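Local coordinates for core protein VP4 (Bluetongue virus, PDB 2JHP), which caps viral RNA as a multifunctional assembly-line enzyme and is one of the five proteins that form the inner capsid, at residues 129-134 against 149-154; 141-146 against 186-191; 346-351 against 391-396. One frame throughout, in Å; residues are numbered along the deposited sequence.

Interaction 1 (129-134 against 149-154). With SAH (S-adenosyl-L-homocysteine), chain B.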
# COMPACT_ATOMS: atom_id res chain seq x y z
N ALA A 129 -6.28 2.73 -12.42
CA ALA A 129 -5.56 4.02 -12.40
C ALA A 129 -4.21 4.04 -13.11
O ALA A 129 -3.57 3.00 -13.30
CB ALA A 129 -5.42 4.55 -10.95
N ILE A 130 -3.81 5.24 -13.54
CA ILE A 130 -2.47 5.47 -14.07
C ILE A 130 -1.59 6.06 -12.96
O ILE A 130 -0.49 5.58 -12.74
CB ILE A 130 -2.48 6.36 -15.37
CG1 ILE A 130 -2.77 5.52 -16.63
CG2 ILE A 130 -1.16 7.07 -15.58
CD1 ILE A 130 -4.19 5.05 -16.74
N GLU A 131 -2.08 7.09 -12.27
CA GLU A 131 -1.30 7.81 -11.26
C GLU A 131 -1.44 7.23 -9.84
O GLU A 131 -2.56 6.92 -9.40
CB GLU A 131 -1.69 9.29 -11.23
CG GLU A 131 -1.46 10.05 -12.52
CD GLU A 131 -1.42 11.56 -12.31
OE1 GLU A 131 -1.76 12.02 -11.20
OE2 GLU A 131 -1.04 12.28 -13.24
N PHE A 132 -0.31 7.10 -9.13
CA PHE A 132 -0.29 6.67 -7.73
C PHE A 132 0.45 7.66 -6.85
O PHE A 132 1.62 7.97 -7.10
CB PHE A 132 0.33 5.29 -7.59
CG PHE A 132 -0.53 4.22 -8.13
CD1 PHE A 132 -0.66 4.05 -9.51
CD2 PHE A 132 -1.23 3.38 -7.28
CE1 PHE A 132 -1.48 3.05 -10.03
CE2 PHE A 132 -2.06 2.37 -7.78
CZ PHE A 132 -2.18 2.21 -9.16
N HIS A 133 -0.24 8.17 -5.84
CA HIS A 133 0.36 9.14 -4.93
C HIS A 133 0.65 8.57 -3.54
O HIS A 133 0.09 7.54 -3.15
CB HIS A 133 -0.48 10.42 -4.89
CG HIS A 133 -0.58 11.10 -6.22
ND1 HIS A 133 0.28 12.11 -6.60
CD2 HIS A 133 -1.40 10.90 -7.27
CE1 HIS A 133 -0.02 12.51 -7.82
NE2 HIS A 133 -1.04 11.79 -8.25
N GLY A 134 1.56 9.23 -2.82
CA GLY A 134 2.09 8.78 -1.53
C GLY A 134 2.77 7.42 -1.63
O GLY A 134 2.66 6.60 -0.72
N LYS A 149 2.20 5.70 -13.44
CA LYS A 149 3.04 6.81 -13.02
C LYS A 149 3.00 6.85 -11.49
O LYS A 149 1.94 7.04 -10.89
CB LYS A 149 2.53 8.14 -13.59
CG LYS A 149 2.41 8.19 -15.13
CD LYS A 149 3.77 8.11 -15.81
CE LYS A 149 3.63 7.77 -17.29
NZ LYS A 149 4.88 7.17 -17.84
N ILE A 150 4.16 6.62 -10.87
CA ILE A 150 4.25 6.45 -9.43
C ILE A 150 4.89 7.67 -8.75
O ILE A 150 6.07 7.96 -8.95
CB ILE A 150 5.06 5.17 -9.06
CG1 ILE A 150 4.51 3.92 -9.77
CG2 ILE A 150 5.16 5.00 -7.56
CD1 ILE A 150 2.99 3.65 -9.64
N TYR A 151 4.08 8.36 -7.94
CA TYR A 151 4.49 9.54 -7.20
C TYR A 151 4.45 9.32 -5.70
O TYR A 151 3.78 8.41 -5.18
CB TYR A 151 3.57 10.72 -7.50
CG TYR A 151 3.37 11.03 -8.96
CD1 TYR A 151 2.19 10.68 -9.62
CD2 TYR A 151 4.35 11.71 -9.69
CE1 TYR A 151 1.99 10.99 -10.97
CE2 TYR A 151 4.14 12.01 -11.05
CZ TYR A 151 2.97 11.64 -11.67
OH TYR A 151 2.81 11.95 -12.98
N GLY A 152 5.16 10.20 -5.00
CA GLY A 152 5.26 10.15 -3.54
C GLY A 152 6.26 11.16 -3.02
O GLY A 152 6.79 11.99 -3.77
N MET A 153 6.49 11.09 -1.71
CA MET A 153 7.55 11.86 -1.06
C MET A 153 8.26 10.94 -0.06
O MET A 153 8.10 11.07 1.15
CB MET A 153 6.98 13.11 -0.38
CG MET A 153 6.10 13.94 -1.30
SD MET A 153 5.81 15.58 -0.69
CE MET A 153 7.20 16.46 -1.41
N PRO A 154 9.02 9.97 -0.59
CA PRO A 154 9.66 8.98 0.28
C PRO A 154 10.85 9.58 1.00
O PRO A 154 11.40 10.58 0.54
CB PRO A 154 10.09 7.89 -0.70
CG PRO A 154 10.27 8.59 -1.99
CD PRO A 154 9.29 9.72 -2.02
N SAH B . 0.57 4.57 -0.80
CA SAH B . 1.36 3.37 -0.37
CB SAH B . 2.27 3.60 0.84
CG SAH B . 1.93 4.67 1.86
SD SAH B . 3.33 4.95 2.98
C SAH B . 0.50 2.14 -0.18
O SAH B . -0.39 1.87 -0.99
OXT SAH B . 0.70 1.36 0.75
C5' SAH B . 2.94 6.72 3.03
C4' SAH B . 3.88 7.56 2.17
O4' SAH B . 3.21 8.69 1.65
C3' SAH B . 5.08 8.07 2.96
O3' SAH B . 6.22 7.92 2.12
C2' SAH B . 4.80 9.56 3.15
O2' SAH B . 5.96 10.34 3.14
C1' SAH B . 3.95 9.87 1.92
N9 SAH B . 3.09 11.06 2.10
C8 SAH B . 2.43 11.45 3.24
N7 SAH B . 1.75 12.60 2.98
C5 SAH B . 1.96 12.95 1.69
C6 SAH B . 1.51 14.01 0.90
N6 SAH B . 0.70 14.93 1.41
N1 SAH B . 1.90 14.10 -0.43
C2 SAH B . 2.73 13.14 -0.97
N3 SAH B . 3.18 12.08 -0.19
C4 SAH B . 2.80 11.98 1.12

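Interaction 2 (141-146 against 186-191). With GUN (guanine), chain D.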
# COMPACT_ATOMS: atom_id res chain seq x y z
N ASN A 141 6.96 -2.04 -6.74
CA ASN A 141 7.02 -3.49 -6.87
C ASN A 141 5.92 -4.15 -7.70
O ASN A 141 6.17 -5.16 -8.35
CB ASN A 141 7.08 -4.15 -5.49
CG ASN A 141 8.45 -4.09 -4.88
OD1 ASN A 141 9.41 -3.69 -5.53
ND2 ASN A 141 8.54 -4.49 -3.63
N ASP A 142 4.72 -3.60 -7.67
CA ASP A 142 3.62 -4.20 -8.41
C ASP A 142 3.17 -3.38 -9.63
O ASP A 142 2.13 -3.66 -10.23
CB ASP A 142 2.43 -4.50 -7.48
CG ASP A 142 2.79 -5.50 -6.38
OD1 ASP A 142 3.40 -6.53 -6.68
OD2 ASP A 142 2.45 -5.24 -5.20
N ALA A 143 3.98 -2.39 -10.00
CA ALA A 143 3.62 -1.43 -11.06
C ALA A 143 4.24 -1.76 -12.40
O ALA A 143 5.39 -2.19 -12.47
CB ALA A 143 4.02 -0.01 -10.66
N ASN A 144 3.46 -1.57 -13.47
CA ASN A 144 3.95 -1.64 -14.84
C ASN A 144 4.56 -0.30 -15.16
O ASN A 144 3.84 0.67 -15.38
CB ASN A 144 2.80 -1.95 -15.79
CG ASN A 144 3.23 -1.99 -17.26
OD1 ASN A 144 4.38 -1.67 -17.61
ND2 ASN A 144 2.29 -2.38 -18.12
N PRO A 145 5.90 -0.21 -15.15
CA PRO A 145 6.53 1.12 -15.23
C PRO A 145 6.30 1.80 -16.57
O PRO A 145 6.57 3.00 -16.70
CB PRO A 145 8.02 0.82 -15.01
CG PRO A 145 8.19 -0.61 -15.37
CD PRO A 145 6.90 -1.29 -15.05
N ARG A 146 5.79 1.04 -17.53
CA ARG A 146 5.50 1.54 -18.87
C ARG A 146 4.08 2.10 -18.99
O ARG A 146 3.71 2.63 -20.04
CB ARG A 146 5.72 0.43 -19.91
CG ARG A 146 7.17 0.13 -20.24
CD ARG A 146 7.29 -0.85 -21.41
NE ARG A 146 6.34 -0.55 -22.50
CZ ARG A 146 6.64 0.10 -23.63
NH1 ARG A 146 7.87 0.53 -23.87
NH2 ARG A 146 5.68 0.31 -24.52
N ILE A 186 18.77 -0.34 -8.50
CA ILE A 186 18.92 0.40 -9.75
C ILE A 186 17.99 -0.13 -10.85
O ILE A 186 17.52 0.65 -11.67
CB ILE A 186 20.40 0.47 -10.24
CG1 ILE A 186 20.62 1.62 -11.24
CG2 ILE A 186 20.86 -0.87 -10.82
CD1 ILE A 186 20.50 3.03 -10.67
N VAL A 187 17.74 -1.44 -10.88
CA VAL A 187 16.89 -2.03 -11.92
C VAL A 187 15.41 -1.84 -11.58
O VAL A 187 14.91 -2.38 -10.60
CB VAL A 187 17.18 -3.54 -12.13
CG1 VAL A 187 16.25 -4.14 -13.21
CG2 VAL A 187 18.65 -3.78 -12.49
N TYR A 188 14.71 -1.05 -12.40
CA TYR A 188 13.25 -0.87 -12.26
C TYR A 188 12.49 -0.63 -13.59
O TYR A 188 11.55 -1.35 -13.89
CB TYR A 188 12.90 0.23 -11.24
CG TYR A 188 11.43 0.58 -11.25
CD1 TYR A 188 10.46 -0.34 -10.79
CD2 TYR A 188 10.99 1.81 -11.73
CE1 TYR A 188 9.12 -0.04 -10.80
CE2 TYR A 188 9.63 2.11 -11.75
CZ TYR A 188 8.71 1.17 -11.27
OH TYR A 188 7.36 1.46 -11.27
N SER A 189 12.90 0.38 -14.34
CA SER A 189 12.19 0.79 -15.56
C SER A 189 12.98 0.60 -16.85
O SER A 189 12.42 0.72 -17.93
CB SER A 189 11.68 2.24 -15.48
OG SER A 189 12.73 3.19 -15.53
N ALA A 190 14.28 0.29 -16.72
CA ALA A 190 15.13 0.06 -17.89
C ALA A 190 14.73 -1.22 -18.62
O ALA A 190 14.60 -2.27 -17.99
CB ALA A 190 16.58 0.00 -17.49
N GLU A 191 14.53 -1.13 -19.94
CA GLU A 191 14.28 -2.30 -20.79
C GLU A 191 15.58 -2.97 -21.21
O GLU A 191 15.59 -4.14 -21.57
CB GLU A 191 13.53 -1.93 -22.05
CG GLU A 191 12.21 -1.23 -21.82
CD GLU A 191 11.82 -0.36 -22.99
OE1 GLU A 191 11.21 -0.89 -23.95
OE2 GLU A 191 12.15 0.84 -22.96
N9 GUN D . 12.70 -2.94 -0.76
C8 GUN D . 11.49 -3.49 -0.92
N7 GUN D . 11.36 -3.93 -2.18
C5 GUN D . 12.49 -3.65 -2.82
C6 GUN D . 12.91 -3.88 -4.13
O6 GUN D . 12.16 -4.44 -4.94
N1 GUN D . 14.19 -3.47 -4.51
C2 GUN D . 15.00 -2.83 -3.54
N2 GUN D . 16.22 -2.42 -3.86
N3 GUN D . 14.57 -2.62 -2.28
C4 GUN D . 13.34 -3.02 -1.92

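Interaction 3 (346-351 against 391-396). With SAH (S-adenosyl-L-homocysteine), chain B.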
# COMPACT_ATOMS: atom_id res chain seq x y z
N SER A 346 13.11 7.56 -21.08
CA SER A 346 12.87 7.02 -19.75
C SER A 346 11.38 6.94 -19.45
O SER A 346 10.64 7.88 -19.72
CB SER A 346 13.57 7.86 -18.69
OG SER A 346 13.14 7.50 -17.38
N HIS A 347 10.95 5.82 -18.89
CA HIS A 347 9.55 5.65 -18.48
C HIS A 347 9.24 6.38 -17.17
O HIS A 347 8.08 6.53 -16.79
CB HIS A 347 9.20 4.17 -18.36
CG HIS A 347 9.50 3.37 -19.59
ND1 HIS A 347 8.74 3.45 -20.74
CD2 HIS A 347 10.46 2.45 -19.84
CE1 HIS A 347 9.23 2.62 -21.65
NE2 HIS A 347 10.28 2.01 -21.13
N VAL A 348 10.28 6.85 -16.49
CA VAL A 348 10.12 7.63 -15.27
C VAL A 348 10.72 9.01 -15.48
O VAL A 348 11.89 9.14 -15.88
CB VAL A 348 10.80 6.96 -14.05
CG1 VAL A 348 10.80 7.88 -12.83
CG2 VAL A 348 10.11 5.64 -13.70
N ASP A 349 9.92 10.04 -15.19
CA ASP A 349 10.41 11.41 -15.22
C ASP A 349 11.37 11.70 -14.04
O ASP A 349 10.93 12.00 -12.92
CB ASP A 349 9.25 12.40 -15.25
CG ASP A 349 9.71 13.83 -15.40
OD1 ASP A 349 10.94 14.05 -15.50
OD2 ASP A 349 8.84 14.72 -15.40
N ARG A 350 12.66 11.60 -14.32
CA ARG A 350 13.68 11.88 -13.32
C ARG A 350 14.27 13.28 -13.45
O ARG A 350 15.34 13.53 -12.94
CB ARG A 350 14.79 10.83 -13.38
CG ARG A 350 14.35 9.43 -12.95
CD ARG A 350 15.47 8.43 -13.05
NE ARG A 350 14.96 7.10 -12.76
CZ ARG A 350 14.56 6.23 -13.68
NH1 ARG A 350 14.63 6.52 -14.98
NH2 ARG A 350 14.09 5.05 -13.29
N HIS A 351 13.56 14.20 -14.10
CA HIS A 351 14.10 15.55 -14.28
C HIS A 351 14.41 16.25 -12.95
O HIS A 351 15.37 17.02 -12.89
CB HIS A 351 13.27 16.41 -15.26
CG HIS A 351 12.14 17.18 -14.63
ND1 HIS A 351 12.16 18.55 -14.49
CD2 HIS A 351 10.93 16.78 -14.15
CE1 HIS A 351 11.04 18.96 -13.94
NE2 HIS A 351 10.27 17.90 -13.73
N HIS A 391 13.38 6.03 -8.32
CA HIS A 391 12.35 5.54 -9.22
C HIS A 391 10.95 6.10 -8.98
O HIS A 391 10.01 5.67 -9.65
CB HIS A 391 12.32 4.00 -9.20
CG HIS A 391 13.64 3.37 -9.55
ND1 HIS A 391 14.26 3.58 -10.76
CD2 HIS A 391 14.44 2.54 -8.86
CE1 HIS A 391 15.40 2.92 -10.79
NE2 HIS A 391 15.53 2.27 -9.65
N ILE A 392 10.80 7.02 -8.03
CA ILE A 392 9.50 7.66 -7.76
C ILE A 392 9.62 9.15 -8.05
O ILE A 392 10.58 9.80 -7.62
CB ILE A 392 9.06 7.48 -6.28
CG1 ILE A 392 8.63 6.04 -6.02
CG2 ILE A 392 7.95 8.45 -5.90
CD1 ILE A 392 8.60 5.65 -4.54
N VAL A 393 8.66 9.69 -8.78
CA VAL A 393 8.61 11.13 -8.96
C VAL A 393 8.14 11.79 -7.67
O VAL A 393 7.08 11.48 -7.15
CB VAL A 393 7.71 11.55 -10.14
CG1 VAL A 393 7.90 13.04 -10.44
CG2 VAL A 393 8.02 10.71 -11.38
N ARG A 394 8.99 12.68 -7.16
CA ARG A 394 8.72 13.42 -5.93
C ARG A 394 7.67 14.49 -6.24
O ARG A 394 7.93 15.40 -7.02
CB ARG A 394 10.03 14.01 -5.37
CG ARG A 394 9.91 14.56 -3.96
CD ARG A 394 11.21 14.65 -3.23
NE ARG A 394 10.98 15.00 -1.83
CZ ARG A 394 10.80 14.12 -0.84
NH1 ARG A 394 10.84 12.81 -1.08
NH2 ARG A 394 10.59 14.55 0.40
N LYS A 395 6.48 14.35 -5.65
CA LYS A 395 5.33 15.23 -5.87
C LYS A 395 4.37 15.14 -4.69
O LYS A 395 4.10 14.04 -4.20
CB LYS A 395 4.56 14.79 -7.12
CG LYS A 395 4.10 15.91 -8.05
CD LYS A 395 5.15 16.14 -9.13
CE LYS A 395 4.62 16.99 -10.27
NZ LYS A 395 5.52 16.88 -11.46
N ASN A 396 3.86 16.27 -4.23
CA ASN A 396 2.87 16.29 -3.16
C ASN A 396 1.46 16.06 -3.71
O ASN A 396 0.90 16.90 -4.42
CB ASN A 396 2.93 17.60 -2.35
CG ASN A 396 2.06 17.56 -1.08
OD1 ASN A 396 1.03 16.87 -1.01
ND2 ASN A 396 2.48 18.33 -0.06
N SAH B . 0.57 4.57 -0.80
CA SAH B . 1.36 3.37 -0.37
CB SAH B . 2.27 3.60 0.84
CG SAH B . 1.93 4.67 1.86
SD SAH B . 3.33 4.95 2.98
C SAH B . 0.50 2.14 -0.18
O SAH B . -0.39 1.87 -0.99
OXT SAH B . 0.70 1.36 0.75
C5' SAH B . 2.94 6.72 3.03
C4' SAH B . 3.88 7.56 2.17
O4' SAH B . 3.21 8.69 1.65
C3' SAH B . 5.08 8.07 2.96
O3' SAH B . 6.22 7.92 2.12
C2' SAH B . 4.80 9.56 3.15
O2' SAH B . 5.96 10.34 3.14
C1' SAH B . 3.95 9.87 1.92
N9 SAH B . 3.09 11.06 2.10
C8 SAH B . 2.43 11.45 3.24
N7 SAH B . 1.75 12.60 2.98
C5 SAH B . 1.96 12.95 1.69
C6 SAH B . 1.51 14.01 0.90
N6 SAH B . 0.70 14.93 1.41
N1 SAH B . 1.90 14.10 -0.43
C2 SAH B . 2.73 13.14 -0.97
N3 SAH B . 3.18 12.08 -0.19
C4 SAH B . 2.80 11.98 1.12

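Interaction 1 (129-134 against 149-154)
E131 pairs with K149 and F132 with I150 as parallel neighbours, the touching parts running 8° apart and joined by backbone bonds from K149 N to I130 O (2.8 Å), F132 N to K149 O (2.9 Å) and Y151 N to F132 O (2.6 Å). On one face of the sheet Y151 leans across to E131 and H133. The imidazole and phenol planes are nearly parallel, 19° apart, but slid so far that they barely overlap; Y151 CD1 lies over one face of the H133 ring, 3.4 Å from H133 CE1. H133 NE2 donates in its ring plane to E131 OE1 at 3.0 Å, which fixes the rotation of the imidazole, while E131 CD sits 3.7 Å from Y151 CE1 with its carboxylate plane steeply inclined to the phenol. H400 meets both rings. On the opposite face I150 turns its CD1 (chi2 -51°) to 3.7 Å from F132 CD1, and F126 stacks on the phenylalanine. Just past these pairs G134 and G152 come close, and S-adenosyl-L-homocysteine lies at the strand ends: G134 O accepts from its amino N, M153 O accepts from its ribose O2', and M153 CG lies 3.5 Å from adenine C2. These are the first two strands of a Rossmann-like methyltransferase sheet, a beta-alpha-beta unit through helix 137-141 whose strand ends cradle the cofactor product.

Interaction 2 (141-146 against 186-191)
Y188, which touches A143 and P145, lies in the loop between helix 178-186 and strand 192-196, the first strand of a second Rossmann-like sheet; its partners belong to the loop after helix 137-141 of the first, so the contact bridges two methyltransferase-like units. With CG anti to the backbone N (chi1 171°), its phenol end reaches both residues: OH lies 3.7 Å from A143 CB, and P145 CB approaches CZ obliquely at 3.8 Å. Y188 O in turn is 3.7 Å from P145 CG, so the proline touches both the phenol and the backbone of the tyrosine. The next residue, S189, adds only its CB, 4.0 Å from P145 CB; its hydroxyl is engaged by E259. Last comes E191, whose OE1 makes a long salt bridge to R146 NH1 (3.6 Å), the guanidinium and carboxylate planes 55° apart. Its OE2 is bound by E259 N and H347 NE2, which probably anchor the carboxylate more firmly than R146 does. R146 is held at its backbone by an Asx turn, its N donating to N144 OD1. At the other end of 141-146, N141 belongs to a guanine pocket, where its ND2 donates to guanine N7 at 3.2 Å.

Interaction 3 (346-351 against 391-396)
R350 turns its CG beside the backbone N (chi1 -68°) and then runs extended as far as NE, while H391 takes a similar first torsion (chi1 -57°), and these settings bring guanidinium and imidazole together. The contact lays a loop of one Rossmann-like unit, following strand 335-341, against edge strand 393-394 of the other. R350 NH2 donates to H391 ND1 at 2.9 Å, close to both group planes although those planes stand 83° apart, so the two groups meet edge on and nearly perpendicular. The other ring nitrogen, NE2, is bonded to Y185 O, so both ring nitrogens of H391 are engaged. R350 is gripped from further sides: NE by L390 O, NH1 by a salt bridge to E259 and NH2 also by S189 OG. V348 CB lies 3.7 Å above one face of the guanidinium, offset toward its rim. Beside this polar group the valines pack: V348 CG1 sits 4.2 Å from V393 CG2 and 4.0 Å from H391 O, and the same V393 methyl presses on D349 O at 3.5 Å. D349 OD1 accepts from H351 N (3.0 Å) in an Asx turn within the loop. Further along 391-396, N396 reaches the adenine of S-adenosyl-L-homocysteine, its OD1 accepting from SAH N6 at 3.1 Å.

Interaction 1 is buried and lies within one sheet, held by strand-to-strand backbone bonds; interactions 2 and 3 are partly buried seams between two Rossmann-like units and rely on side chains. Strand 149-152 joins interactions 1 and 3, since strand 393-394 flanks it, with K395 N bonded to G152 O and R394 NH1 to P154 O; both also touch the same S-adenosyl-L-homocysteine. The seam contacts are tied together, because S189 and E191 of interaction 2 are bonded to residues of the 346-351 loop of interaction 3. Yet interaction 2 is mainly apolar with a long surface salt bridge, whereas interaction 3 centres on an arginine-histidine bond. I150 CD1 packs on A143 CB, connecting interactions 1 and 2.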